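Local atomic coordinates of uncharacterized protein (Leptotrichia buccalis, PDB entry 3T8K), a protein that is of unknown function but adopts an ankyrin-repeat fold, an architecture that in other proteins commonly serves protein-protein recognition. Residues S70-K73 against E74-L78; L96-I99 against F100-G104; F119-I122 against F123-F126; E174-I177 against K178-L182. All coordinates share one frame; numbering follows the deposited sequence.

Interaction 1: residues S70-K73 against E74-L78; sequences SRTK and EGTTL
A type I beta turn from Thr72 to Gly75 makes the tip of the finger-like loop between helix 51-63 and helix 79-85, and Gly75 N closes it on Thr72 O at 2.9 Å. Gly75 then has phi 92°, a positive value that glycine takes without the steric penalty a side chain would bring. Thr72 does most of the work. With chi1 at 71° its OG1 stands between its own backbone N and carbonyl carbon, turned into the mouth of the turn, where it accepts N-H groups from Glu74 (N to OG1 3.3 Å) and Thr76 (N to OG1 3.1 Å). A water lies 2.9 Å from Thr72 OG1 and 2.6 Å from Thr76 OG1, joining the two hydroxyls. Threonine suits this place because its hydroxyl can tie down the turn while its methyl, CG2, packs against Thr76. The returning limb of the loop is held by Thr76 O, which accepts Thr72 N at 3.1 Å, a CA-H...O contact from Arg71 and a second water that also bridges to Ser70 O. Arg71 runs extended alongside Thr77, whose CG2 sits 3.9 Å above the guanidinium plane, near its rim; the charged end makes its salt bridge with Asp106. Thr72 and Thr76 also lean on Tyr43, and Thr77 OG1 makes a weak hydrogen bond to Phe79 N, at the start of helix 79-85. Taken together, a glycine-closed turn followed by Thr76-Thr77-Leu78 and a helix is typical of the hairpin finger of an ankyrin repeat.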
loop_
_atom_site.group_PDB
_atom_site.type_symbol
_atom_site.label_atom_id
_atom_site.label_comp_id
_atom_site.label_asym_id
_atom_site.label_seq_id
_atom_site.Cartn_x
_atom_site.Cartn_y
_atom_site.Cartn_z
ATOM N N SER A 70 0.921 -0.266 19.900
ATOM C CA SER A 70 2.285 -0.244 19.392
ATOM C C SER A 70 2.474 0.783 18.281
ATOM O O SER A 70 1.521 1.145 17.580
ATOM C CB SER A 70 2.677 -1.628 18.882
ATOM O OG SER A 70 1.732 -2.091 17.929
ATOM N N ARG A 71 3.710 1.244 18.122
ATOM C CA ARG A 71 4.025 2.206 17.079
ATOM C C ARG A 71 5.306 1.835 16.364
ATOM O O ARG A 71 6.201 1.226 16.947
ATOM C CB ARG A 71 4.140 3.607 17.664
ATOM C CG ARG A 71 2.856 4.086 18.301
ATOM C CD ARG A 71 2.943 5.546 18.652
ATOM N NE ARG A 71 1.759 6.000 19.365
ATOM C CZ ARG A 71 1.304 7.244 19.318
ATOM N NH1 ARG A 71 1.927 8.147 18.570
ATOM N NH2 ARG A 71 0.220 7.580 20.001
ATOM N N THR A 72 5.382 2.196 15.090
ATOM C CA THR A 72 6.592 1.988 14.318
ATOM C C THR A 72 7.662 2.941 14.836
ATOM O O THR A 72 7.391 3.759 15.710
ATOM C CB THR A 72 6.343 2.222 12.814
ATOM O OG1 THR A 72 6.151 3.620 12.557
ATOM C CG2 THR A 72 5.117 1.437 12.352
ATOM N N LYS A 73 8.879 2.833 14.312
ATOM C CA LYS A 73 9.961 3.712 14.758
ATOM C C LYS A 73 9.679 5.166 14.377
ATOM O O LYS A 73 10.241 6.091 14.969
ATOM C CB LYS A 73 11.318 3.261 14.199
ATOM C CG LYS A 73 11.464 3.409 12.694
ATOM C CD LYS A 73 12.867 3.027 12.233
ATOM C CE LYS A 73 13.123 3.471 10.799
ATOM N NZ LYS A 73 14.383 2.898 10.235
ATOM N N GLU A 74 8.794 5.361 13.399
ATOM C CA GLU A 74 8.401 6.705 12.984
ATOM C C GLU A 74 7.135 7.173 13.687
ATOM O O GLU A 74 6.620 8.255 13.395
ATOM C CB GLU A 74 8.194 6.784 11.471
ATOM C CG GLU A 74 9.350 6.266 10.652
ATOM C CD GLU A 74 8.987 5.000 9.912
ATOM O OE1 GLU A 74 8.978 3.920 10.547
ATOM O OE2 GLU A 74 8.696 5.091 8.698
ATOM N N GLY A 75 6.632 6.361 14.610
ATOM C CA GLY A 75 5.499 6.760 15.430
ATOM C C GLY A 75 4.137 6.376 14.892
ATOM O O GLY A 75 3.119 6.827 15.408
ATOM N N THR A 76 4.107 5.545 13.860
ATOM C CA THR A 76 2.847 5.213 13.200
ATOM C C THR A 76 2.039 4.169 13.968
ATOM O O THR A 76 2.556 3.102 14.304
ATOM C CB THR A 76 3.109 4.694 11.788
ATOM O OG1 THR A 76 4.013 5.580 11.113
ATOM C CG2 THR A 76 1.811 4.588 11.016
ATOM N N THR A 77 0.770 4.481 14.236
ATOM C CA THR A 77 -0.137 3.544 14.901
ATOM C C THR A 77 -0.706 2.507 13.940
ATOM O O THR A 77 -0.525 2.604 12.724
ATOM C CB THR A 77 -1.331 4.266 15.525
ATOM O OG1 THR A 77 -2.110 4.852 14.477
ATOM C CG2 THR A 77 -0.867 5.350 16.476
ATOM N N LEU A 78 -1.410 1.522 14.495
ATOM C CA LEU A 78 -2.029 0.479 13.690
ATOM C C LEU A 78 -3.065 1.053 12.734
ATOM O O LEU A 78 -3.403 0.426 11.734
ATOM C CB LEU A 78 -2.687 -0.570 14.589
ATOM C CG LEU A 78 -1.688 -1.350 15.453
ATOM C CD1 LEU A 78 -2.424 -2.423 16.208
ATOM C CD2 LEU A 78 -0.596 -1.951 14.589
HETATM O O HOH W 1 1.924 0.374 14.746
HETATM O O HOH W 2 -1.156 1.491 17.593
HETATM O O HOH W 3 5.644 4.125 9.724
#

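Interaction 2: residues L96-I99 against F100-G104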
loop_
_atom_site.group_PDB
_atom_site.type_symbol
_atom_site.label_atom_id
_atom_site.label_comp_id
_atom_site.label_asym_id
_atom_site.label_seq_id
_atom_site.Cartn_x
_atom_site.Cartn_y
_atom_site.Cartn_z
ATOM N N LEU A 96 -12.706 -3.369 13.067
ATOM C CA LEU A 96 -11.343 -3.300 13.585
ATOM C C LEU A 96 -11.030 -1.911 14.162
ATOM O O LEU A 96 -10.386 -1.801 15.212
ATOM C CB LEU A 96 -10.319 -3.685 12.509
ATOM C CG LEU A 96 -10.286 -5.163 12.109
ATOM C CD1 LEU A 96 -9.334 -5.402 10.933
ATOM C CD2 LEU A 96 -9.882 -6.012 13.293
ATOM N N CYS A 97 -11.470 -0.857 13.480
ATOM C CA CYS A 97 -11.306 0.495 14.024
ATOM C C CYS A 97 -11.999 0.626 15.383
ATOM O O CYS A 97 -11.419 1.144 16.333
ATOM C CB CYS A 97 -11.824 1.567 13.054
ATOM S SG CYS A 97 -11.660 3.294 13.658
ATOM N N LYS A 98 -13.243 0.159 15.477
ATOM C CA LYS A 98 -13.963 0.206 16.743
ATOM C C LYS A 98 -13.179 -0.482 17.864
ATOM O O LYS A 98 -13.080 0.028 18.979
ATOM C CB LYS A 98 -15.338 -0.455 16.600
ATOM C CG LYS A 98 -16.136 -0.538 17.889
ATOM C CD LYS A 98 -17.592 -0.897 17.596
ATOM C CE LYS A 98 -17.894 -2.344 17.910
ATOM N NZ LYS A 98 -18.374 -2.517 19.315
ATOM N N ILE A 99 -12.641 -1.655 17.567
ATOM C CA ILE A 99 -11.932 -2.431 18.577
ATOM C C ILE A 99 -10.624 -1.756 18.979
ATOM O O ILE A 99 -10.271 -1.723 20.159
ATOM C CB ILE A 99 -11.667 -3.861 18.083
ATOM C CG1 ILE A 99 -12.993 -4.619 17.968
ATOM C CG2 ILE A 99 -10.722 -4.592 19.024
ATOM C CD1 ILE A 99 -12.851 -5.937 17.252
ATOM N N PHE A 100 -9.902 -1.214 18.002
ATOM C CA PHE A 100 -8.660 -0.511 18.305
ATOM C C PHE A 100 -8.927 0.673 19.231
ATOM O O PHE A 100 -8.158 0.927 20.158
ATOM C CB PHE A 100 -7.961 -0.017 17.039
ATOM C CG PHE A 100 -7.381 -1.108 16.189
ATOM C CD1 PHE A 100 -7.299 -2.407 16.652
ATOM C CD2 PHE A 100 -6.901 -0.823 14.923
ATOM C CE1 PHE A 100 -6.750 -3.413 15.861
ATOM C CE2 PHE A 100 -6.352 -1.825 14.129
ATOM C CZ PHE A 100 -6.286 -3.117 14.595
ATOM N N LEU A 101 -10.005 1.413 18.965
ATOM C CA LEU A 101 -10.358 2.552 19.801
ATOM C C LEU A 101 -10.722 2.111 21.214
ATOM O O LEU A 101 -10.309 2.732 22.192
ATOM C CB LEU A 101 -11.507 3.356 19.182
ATOM C CG LEU A 101 -11.160 4.111 17.899
ATOM C CD1 LEU A 101 -12.392 4.802 17.296
ATOM C CD2 LEU A 101 -10.067 5.138 18.157
ATOM N N GLU A 102 -11.502 1.039 21.318
ATOM C CA GLU A 102 -11.931 0.540 22.616
ATOM C C GLU A 102 -10.738 0.071 23.435
ATOM O O GLU A 102 -10.747 0.159 24.662
ATOM C CB GLU A 102 -12.950 -0.592 22.454
ATOM C CG GLU A 102 -14.281 -0.125 21.886
ATOM C CD GLU A 102 -15.209 -1.268 21.522
ATOM O OE1 GLU A 102 -14.723 -2.412 21.382
ATOM O OE2 GLU A 102 -16.427 -1.015 21.372
ATOM N N LYS A 103 -9.714 -0.424 22.751
ATOM C CA LYS A 103 -8.545 -0.963 23.431
ATOM C C LYS A 103 -7.411 0.049 23.542
ATOM O O LYS A 103 -6.284 -0.312 23.870
ATOM C CB LYS A 103 -8.087 -2.270 22.778
ATOM C CG LYS A 103 -9.087 -3.401 22.985
ATOM C CD LYS A 103 -8.506 -4.758 22.620
ATOM C CE LYS A 103 -9.481 -5.879 22.962
ATOM N NZ LYS A 103 -9.681 -6.050 24.435
ATOM N N GLY A 104 -7.718 1.314 23.263
ATOM C CA GLY A 104 -6.817 2.406 23.585
ATOM C C GLY A 104 -5.835 2.879 22.523
ATOM O O GLY A 104 -4.959 3.689 22.817
#
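Leu96 O receives the N-H of Phe100 at 2.9 Å with an N-H...O angle of 163°, a regular bond of the last turns of helix 90-102. The same oxygen also lies over one face of the Phe100 ring, toward its rim, 3.2 Å above the plane. Chi1 of -70° sets the ring's CG beside the backbone N, and this folds the phenyl back along the helix, above the carbonyl of the preceding turn. The next bonds repeat the spacing: Leu101 N reaches Cys97 O at 3.0 Å, and Lys103 N reaches Ile99 O with a more bent angle of 139°, as the helix runs out. On the outer face Lys98 and Glu102, four residues apart, form a salt bridge. The lysine extends through CG and then bends at its last two torsions, which brings NZ to 3.2 Å from Glu102 OE2, on the syn side of the carboxylate; opposite charges at this spacing suit an accessible helix face. The inner faces are apolar instead. Cys97 SG touches Leu101 CD1 at 4.0 Å, both packing on Phe79 of helix 79-85, while Leu101 also meets Leu138 of helix 129-140. Phe100 reaches the other way, to Ile62 of helix 51-63. Gly104, whose positive phi comes easily to glycine, ends the helix: Gly104 N bonds to Leu101 O at 3.1 Å, and Ala105 N to Phe100 O. Such a Schellman motif, running into Gly-Ala-Asp, is characteristic of the helix end that leads into the next loop of an ankyrin repeat.

Interaction 3: residues F119-I122 against F123-F126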
loop_
_atom_site.group_PDB
_atom_site.type_symbol
_atom_site.label_atom_id
_atom_site.label_comp_id
_atom_site.label_asym_id
_atom_site.label_seq_id
_atom_site.Cartn_x
_atom_site.Cartn_y
_atom_site.Cartn_z
ATOM N N PHE A 119 -6.238 8.548 8.963
ATOM C CA PHE A 119 -7.381 8.020 8.213
ATOM C C PHE A 119 -7.564 8.677 6.849
ATOM O O PHE A 119 -8.600 8.512 6.211
ATOM C CB PHE A 119 -8.683 8.166 9.019
ATOM C CG PHE A 119 -8.828 9.496 9.689
ATOM C CD1 PHE A 119 -9.432 10.559 9.036
ATOM C CD2 PHE A 119 -8.335 9.689 10.971
ATOM C CE1 PHE A 119 -9.549 11.790 9.658
ATOM C CE2 PHE A 119 -8.443 10.910 11.594
ATOM C CZ PHE A 119 -9.054 11.965 10.937
ATOM N N LYS A 120 -6.555 9.397 6.374
ATOM C CA LYS A 120 -6.741 10.160 5.135
ATOM C C LYS A 120 -7.229 9.294 3.969
ATOM O O LYS A 120 -8.026 9.746 3.141
ATOM C CB LYS A 120 -5.466 10.890 4.741
ATOM C CG LYS A 120 -5.566 11.563 3.383
ATOM C CD LYS A 120 -4.468 12.604 3.201
ATOM C CE LYS A 120 -4.559 13.258 1.838
ATOM N NZ LYS A 120 -3.702 14.471 1.760
ATOM N N ASN A 121 -6.755 8.054 3.895
ATOM C CA ASN A 121 -7.111 7.197 2.762
ATOM C C ASN A 121 -8.602 6.853 2.696
ATOM O O ASN A 121 -9.112 6.507 1.630
ATOM C CB ASN A 121 -6.283 5.906 2.764
ATOM C CG ASN A 121 -6.325 5.178 1.423
ATOM O OD1 ASN A 121 -6.182 5.788 0.361
ATOM N ND2 ASN A 121 -6.522 3.865 1.471
ATOM N N ILE A 122 -9.318 6.939 3.814
ATOM C CA ILE A 122 -10.718 6.512 3.771
ATOM C C ILE A 122 -11.514 7.399 2.832
ATOM O O ILE A 122 -12.560 7.002 2.312
ATOM C CB ILE A 122 -11.376 6.439 5.166
ATOM C CG1 ILE A 122 -11.682 7.837 5.713
ATOM C CG2 ILE A 122 -10.505 5.620 6.115
ATOM C CD1 ILE A 122 -12.447 7.814 7.019
ATOM N N PHE A 123 -10.998 8.592 2.590
ATOM C CA PHE A 123 -11.688 9.536 1.715
ATOM C C PHE A 123 -11.437 9.190 0.254
ATOM O O PHE A 123 -12.008 9.802 -0.648
ATOM C CB PHE A 123 -11.289 10.969 2.059
ATOM C CG PHE A 123 -11.483 11.300 3.508
ATOM C CD1 PHE A 123 -12.752 11.262 4.076
ATOM C CD2 PHE A 123 -10.403 11.615 4.315
ATOM C CE1 PHE A 123 -12.931 11.543 5.418
ATOM C CE2 PHE A 123 -10.574 11.889 5.661
ATOM C CZ PHE A 123 -11.841 11.865 6.210
ATOM N N ASN A 124 -10.599 8.180 0.033
ATOM C CA ASN A 124 -10.341 7.664 -1.308
ATOM C C ASN A 124 -11.177 6.435 -1.617
ATOM O O ASN A 124 -11.177 5.939 -2.744
ATOM C CB ASN A 124 -8.869 7.295 -1.464
ATOM C CG ASN A 124 -7.989 8.500 -1.634
ATOM O OD1 ASN A 124 -8.356 9.455 -2.318
ATOM N ND2 ASN A 124 -6.820 8.469 -1.011
ATOM N N TYR A 125 -11.863 5.923 -0.604
ATOM C CA TYR A 125 -12.595 4.676 -0.753
ATOM C C TYR A 125 -13.674 4.787 -1.821
ATOM O O TYR A 125 -14.423 5.766 -1.874
ATOM C CB TYR A 125 -13.236 4.257 0.570
ATOM C CG TYR A 125 -12.272 3.709 1.609
ATOM C CD1 TYR A 125 -10.910 3.564 1.342
ATOM C CD2 TYR A 125 -12.735 3.335 2.860
ATOM C CE1 TYR A 125 -10.033 3.055 2.317
ATOM C CE2 TYR A 125 -11.882 2.841 3.826
ATOM C CZ TYR A 125 -10.536 2.697 3.552
ATOM O OH TYR A 125 -9.714 2.195 4.533
ATOM N N PHE A 126 -13.740 3.771 -2.671
ATOM C CA PHE A 126 -14.816 3.668 -3.636
ATOM C C PHE A 126 -15.964 2.885 -3.020
ATOM O O PHE A 126 -16.245 1.757 -3.416
ATOM C CB PHE A 126 -14.343 2.985 -4.922
ATOM C CG PHE A 126 -15.370 3.003 -6.022
ATOM C CD1 PHE A 126 -15.565 4.142 -6.782
ATOM C CD2 PHE A 126 -16.147 1.883 -6.288
ATOM C CE1 PHE A 126 -16.512 4.171 -7.789
ATOM C CE2 PHE A 126 -17.096 1.903 -7.297
ATOM C CZ PHE A 126 -17.277 3.051 -8.050
#
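The backbone winds as a 3-10 turn that runs through Asn124, its N-H groups reaching back three residues: Phe123 N to Lys120 O, Asn124 N to Asn121 O at 2.7 Å, and Tyr125 N to Ile122 O. Ile122 lies between two rings. Its CG1, at chi1 74° the branch between backbone N and carbonyl carbon, stands 3.8 Å over the centre of the Phe123 ring, while its CA sits 3.6 Å from the Tyr125 centroid, 1° off the normal: a CH-pi contact on each ring. Phe119 CD1 meets Phe123 CE2 at 3.8 Å, the latter lying in the plane of the Phe119 ring at its edge. The two asparagines join amide to amide: Asn124 ND2 gives Asn121 OD1 a nearly straight bond of 3.1 Å (169°). Branched and aromatic residues suit the buried packing, while the asparagine amides can pair with each other and with backbone carbonyls. Phe83 O, in helix 79-85, binds both Asn121 ND2 and Tyr125 OH. At the other side Asn124 packs against Cys164 of the second subunit, a cysteine that forms an interchain disulfide. Phe119 and Ile122 rest on Ile139 of helix 129-140, and Phe123 on Phe160 and Val161 of helix 157-162, so the turn is wedged among three helices.

Interaction 4: residues E174-I177 against K178-L182; sequences EDYI and KKYNL
Tyr176 and Tyr180, one helical turn apart, make the tight part of this contact, whereas Glu174, Lys178 and Lys179 line its loose, solvent-facing side. The tyrosine rings meet edge to face: the CD2-CE2 edge of Tyr180 comes over the face of Tyr176, with Tyr180 CE2 3.4 Å from Tyr176 CE1, centroids 4.6 Å apart and planes inclined by 51°. Tyr176 presents that face because its CG lies anti to the backbone N (chi1 -175°), which carries the ring forward along the helix. At the edge of the same ring Leu182 CD1 touches CE2 at 3.9 Å. The leucine returns over the helix end, where its CB also packs on Ile177 CG2 at 4.1 Å, so compact apolar groups fill the corner left by the chain reversal. Asn181 takes the positive phi, 60°, that the reversal uses, which asparagine tolerates better than most residues, and Leu182 N then bonds to Ile177 O at 2.9 Å, in the carbonyl plane: a Schellman motif, completed by a weak Asn181 N to Lys178 O bond. On the outer side the link is mainly backbone, Lys178 N to Glu174 O at 3.0 Å and Lys179 N to Asp175 O at 2.9 Å; the lysine chains lead away, as long charged residues can at a surface, and Asp175 pairs instead with Lys171. The hydroxyl of Tyr176, a buried residue, bonds to Gln142 O and Leu145 N, and Ile177 and Leu182 both lie on Leu148, fastening the C-terminal helix 167-180 to the loop that follows helix 129-140.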
loop_
_atom_site.group_PDB
_atom_site.type_symbol
_atom_site.label_atom_id
_atom_site.label_comp_id
_atom_site.label_asym_id
_atom_site.label_seq_id
_atom_site.Cartn_x
_atom_site.Cartn_y
_atom_site.Cartn_z
ATOM N N GLU A 174 -16.799 19.712 9.224
ATOM C CA GLU A 174 -17.155 21.086 9.550
ATOM C C GLU A 174 -17.858 21.132 10.909
ATOM O O GLU A 174 -17.627 22.045 11.710
ATOM C CB GLU A 174 -18.012 21.715 8.437
ATOM C CG GLU A 174 -17.206 22.079 7.196
ATOM C CD GLU A 174 -18.079 22.357 5.988
ATOM O OE1 GLU A 174 -19.321 22.280 6.112
ATOM O OE2 GLU A 174 -17.521 22.651 4.910
ATOM N N ASP A 175 -18.704 20.143 11.177
ATOM C CA ASP A 175 -19.407 20.086 12.459
ATOM C C ASP A 175 -18.416 19.887 13.608
ATOM O O ASP A 175 -18.577 20.452 14.693
ATOM C CB ASP A 175 -20.433 18.945 12.488
ATOM C CG ASP A 175 -21.676 19.229 11.652
ATOM O OD1 ASP A 175 -21.864 20.376 11.170
ATOM O OD2 ASP A 175 -22.480 18.283 11.489
ATOM N N TYR A 176 -17.404 19.057 13.366
ATOM C CA TYR A 176 -16.401 18.727 14.383
ATOM C C TYR A 176 -15.593 19.981 14.699
ATOM O O TYR A 176 -15.343 20.310 15.856
ATOM C CB TYR A 176 -15.481 17.626 13.852
ATOM C CG TYR A 176 -14.453 17.097 14.832
ATOM C CD1 TYR A 176 -14.692 15.938 15.555
ATOM C CD2 TYR A 176 -13.236 17.745 15.013
ATOM C CE1 TYR A 176 -13.754 15.436 16.442
ATOM C CE2 TYR A 176 -12.290 17.260 15.899
ATOM C CZ TYR A 176 -12.558 16.099 16.615
ATOM O OH TYR A 176 -11.631 15.589 17.502
ATOM N N ILE A 177 -15.187 20.678 13.648
ATOM C CA ILE A 177 -14.443 21.920 13.805
ATOM C C ILE A 177 -15.230 22.990 14.578
ATOM O O ILE A 177 -14.662 23.715 15.391
ATOM C CB ILE A 177 -13.963 22.444 12.433
ATOM C CG1 ILE A 177 -12.807 21.568 11.937
ATOM C CG2 ILE A 177 -13.549 23.906 12.523
ATOM C CD1 ILE A 177 -12.615 21.577 10.442
ATOM N N LYS A 178 -16.534 23.075 14.340
ATOM C CA LYS A 178 -17.354 24.068 15.029
ATOM C C LYS A 178 -17.582 23.640 16.474
ATOM O O LYS A 178 -17.572 24.462 17.386
ATOM C CB LYS A 178 -18.690 24.267 14.307
ATOM C CG LYS A 178 -19.571 25.382 14.882
ATOM C CD LYS A 178 -20.811 25.562 14.021
ATOM C CE LYS A 178 -21.890 26.379 14.736
ATOM N NZ LYS A 178 -21.434 27.756 15.051
ATOM N N LYS A 179 -17.791 22.346 16.683
ATOM C CA LYS A 179 -17.981 21.836 18.033
ATOM C C LYS A 179 -16.771 22.178 18.899
ATOM O O LYS A 179 -16.909 22.776 19.971
ATOM C CB LYS A 179 -18.220 20.323 17.999
ATOM C CG LYS A 179 -18.152 19.626 19.371
ATOM C CD LYS A 179 -18.437 18.133 19.240
ATOM C CE LYS A 179 -18.397 17.419 20.603
ATOM N NZ LYS A 179 -18.829 15.997 20.469
ATOM N N TYR A 180 -15.583 21.807 18.424
ATOM C CA TYR A 180 -14.371 21.985 19.216
ATOM C C TYR A 180 -13.715 23.354 19.033
ATOM O O TYR A 180 -12.702 23.642 19.665
ATOM C CB TYR A 180 -13.371 20.862 18.938
ATOM C CG TYR A 180 -13.827 19.521 19.458
ATOM C CD1 TYR A 180 -13.824 19.247 20.817
ATOM C CD2 TYR A 180 -14.269 18.532 18.592
ATOM C CE1 TYR A 180 -14.239 18.021 21.303
ATOM C CE2 TYR A 180 -14.692 17.292 19.071
ATOM C CZ TYR A 180 -14.669 17.045 20.423
ATOM O OH TYR A 180 -15.079 15.819 20.902
ATOM N N ASN A 181 -14.319 24.192 18.196
ATOM C CA ASN A 181 -13.854 25.559 17.971
ATOM C C ASN A 181 -12.422 25.587 17.434
ATOM O O ASN A 181 -11.606 26.397 17.866
ATOM C CB ASN A 181 -13.962 26.398 19.252
ATOM C CG ASN A 181 -14.066 27.900 18.972
ATOM O OD1 ASN A 181 -14.667 28.326 17.982
ATOM N ND2 ASN A 181 -13.486 28.706 19.855
ATOM N N LEU A 182 -12.129 24.700 16.491
ATOM C CA LEU A 182 -10.770 24.595 15.943
ATOM C C LEU A 182 -10.477 25.711 14.939
ATOM O O LEU A 182 -11.351 26.110 14.164
ATOM C CB LEU A 182 -10.547 23.231 15.295
ATOM C CG LEU A 182 -10.835 22.021 16.188
ATOM C CD1 LEU A 182 -10.565 20.740 15.439
ATOM C CD2 LEU A 182 -10.015 22.086 17.458
#

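All four are local contacts, placed in series along the chain. Interaction 3 is the buried one and largely aromatic; interaction 4, its centre about 24 Å from the centre of the chain, lies at the surface near the C-terminus, and interactions 1 and 2 are partly buried. Interactions 2 and 4 both close a helix with a Schellman motif, glycine serving in one and asparagine in the other, while the loop of interaction 1 adds hydroxyls and waters to its backbone bonds. Interactions 1 and 2 touch directly, Leu78 CB meeting Phe100 CE2 at 3.9 Å; the remaining pairs are apart. Helix 79-85 packs against both 96-104 and 119-126, and interaction 3 alone reaches the second subunit.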